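Local coordinates for protein VP1 (Polyomavirus HPyV7, PDB 4PCH) that probably forms the outer shell of the viral capsid as pentamers of jelly-roll subunits and takes part in attachment to host cells, at residues N168-V171 with E172-V175. Numbering follows the deposited sequence. Where two conformers were deposited one is given.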
loop_
_atom_site.group_PDB
_atom_site.type_symbol
_atom_site.label_atom_id
_atom_site.label_comp_id
_atom_site.label_asym_id
_atom_site.label_seq_id
_atom_site.Cartn_x
_atom_site.Cartn_y
_atom_site.Cartn_z
ATOM N N ASN B 168 2.276 26.479 20.981
ATOM C CA ASN B 168 1.140 25.865 21.680
ATOM C C ASN B 168 -0.153 25.667 20.870
ATOM O O ASN B 168 -1.246 25.825 21.396
ATOM C CB ASN B 168 0.862 26.647 22.943
ATOM C CG ASN B 168 0.357 28.064 22.673
ATOM O OD1 ASN B 168 0.642 28.668 21.622
ATOM N ND2 ASN B 168 -0.387 28.595 23.621
ATOM N N PHE B 169 -0.004 25.313 19.616
ATOM C CA PHE B 169 -1.108 24.972 18.727
ATOM C C PHE B 169 -1.241 23.457 18.618
ATOM O O PHE B 169 -0.482 22.808 17.920
ATOM C CB PHE B 169 -0.850 25.537 17.322
ATOM C CG PHE B 169 -1.118 27.009 17.187
ATOM C CD1 PHE B 169 -0.145 27.937 17.462
ATOM C CD2 PHE B 169 -2.345 27.465 16.713
ATOM C CE1 PHE B 169 -0.398 29.288 17.323
ATOM C CE2 PHE B 169 -2.596 28.822 16.553
ATOM C CZ PHE B 169 -1.623 29.741 16.861
ATOM N N PRO B 170 -2.256 22.880 19.275
ATOM C CA PRO B 170 -2.382 21.423 19.167
ATOM C C PRO B 170 -2.778 20.945 17.779
ATOM O O PRO B 170 -3.690 21.499 17.178
ATOM C CB PRO B 170 -3.511 21.103 20.169
ATOM C CG PRO B 170 -3.519 22.252 21.099
ATOM C CD PRO B 170 -3.232 23.435 20.205
ATOM N N VAL B 171 -2.158 19.857 17.332
ATOM C CA VAL B 171 -2.400 19.311 16.011
ATOM C C VAL B 171 -3.797 18.690 15.923
ATOM O O VAL B 171 -4.360 18.567 14.857
ATOM C CB VAL B 171 -1.310 18.284 15.626
ATOM C CG1 VAL B 171 0.071 18.920 15.686
ATOM C CG2 VAL B 171 -1.372 17.037 16.499
ATOM N N GLU B 172 -4.360 18.322 17.079
ATOM C CA GLU B 172 -5.725 17.822 17.137
ATOM C C GLU B 172 -6.796 18.887 16.844
ATOM O O GLU B 172 -7.945 18.526 16.592
ATOM C CB GLU B 172 -6.005 17.223 18.500
ATOM C CG GLU B 172 -5.264 15.942 18.750
ATOM C CD GLU B 172 -5.193 15.612 20.225
ATOM O OE1 GLU B 172 -6.252 15.380 20.823
ATOM O OE2 GLU B 172 -4.078 15.574 20.749
ATOM N N LEU B 173 -6.431 20.182 16.880
ATOM C CA LEU B 173 -7.412 21.271 16.827
ATOM C C LEU B 173 -7.206 22.296 15.694
ATOM O O LEU B 173 -8.031 23.201 15.507
ATOM C CB LEU B 173 -7.381 22.015 18.167
ATOM C CG LEU B 173 -7.563 21.187 19.437
ATOM C CD1 LEU B 173 -7.331 22.056 20.701
ATOM C CD2 LEU B 173 -8.967 20.570 19.444
ATOM N N TRP B 174 -6.113 22.168 14.942
ATOM C CA TRP B 174 -5.713 23.198 13.963
ATOM C C TRP B 174 -5.274 22.505 12.682
ATOM O O TRP B 174 -4.354 21.670 12.759
ATOM C CB TRP B 174 -4.574 24.043 14.518
ATOM C CG TRP B 174 -4.966 24.898 15.694
ATOM C CD1 TRP B 174 -4.790 24.624 17.020
ATOM C CD2 TRP B 174 -5.628 26.157 15.633
ATOM N NE1 TRP B 174 -5.297 25.639 17.783
ATOM C CE2 TRP B 174 -5.814 26.602 16.948
ATOM C CE3 TRP B 174 -6.081 26.966 14.572
ATOM C CZ2 TRP B 174 -6.429 27.812 17.242
ATOM C CZ3 TRP B 174 -6.700 28.168 14.873
ATOM C CH2 TRP B 174 -6.881 28.572 16.192
ATOM N N VAL B 175 -5.891 22.856 11.563
ATOM C CA VAL B 175 -5.679 22.220 10.260
ATOM C C VAL B 175 -5.108 23.246 9.265
ATOM O O VAL B 175 -5.595 24.383 9.219
ATOM C CB VAL B 175 -7.021 21.696 9.709
ATOM C CG1 VAL B 175 -6.825 20.987 8.385
ATOM C CG2 VAL B 175 -7.697 20.743 10.703
HETATM O O HOH W 1 -3.920 18.668 12.225
#
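Phe169 turns the CD2/CE2 edge of its ring onto one face of the Trp174 indole in a T-shaped (edge-to-face) stack, its plane at 73° to the five-membered ring and the centroids 4.8 Å apart. The two rings flank a type I beta turn, Pro170 to Leu173, which leads from a loop into strand 174-176, an edge strand, within this chain, of a small three-stranded antiparallel sheet beside the jelly roll. Atom CD2 of Phe169 makes the touch, 3.6 Å from Trp174 CE2 and offset toward the rim of the indole. At the indole edge, in its plane, Pro170 O lies 3.3 Å from Trp174 CD1. The turn's closing bond, Leu173 N to Pro170 O at 3.1 Å, is fairly straight (161° at the hydrogen), but the donor stands above the carbonyl plane. The prolyl ring adds apolar packing, its CD against the indole CD1 and its CG 3.8 Å from Leu173 CD1. With CG anti to its own carbonyl carbon (chi1 -67°), the Trp174 side chain runs alongside Pro170, and its NE1 donates to Glu147 O. A water donates to Val171 O at 2.7 Å and to Trp174 O at 3.1 Å, the latter oxygen also hydrogen-bonded to Tyr61 OH.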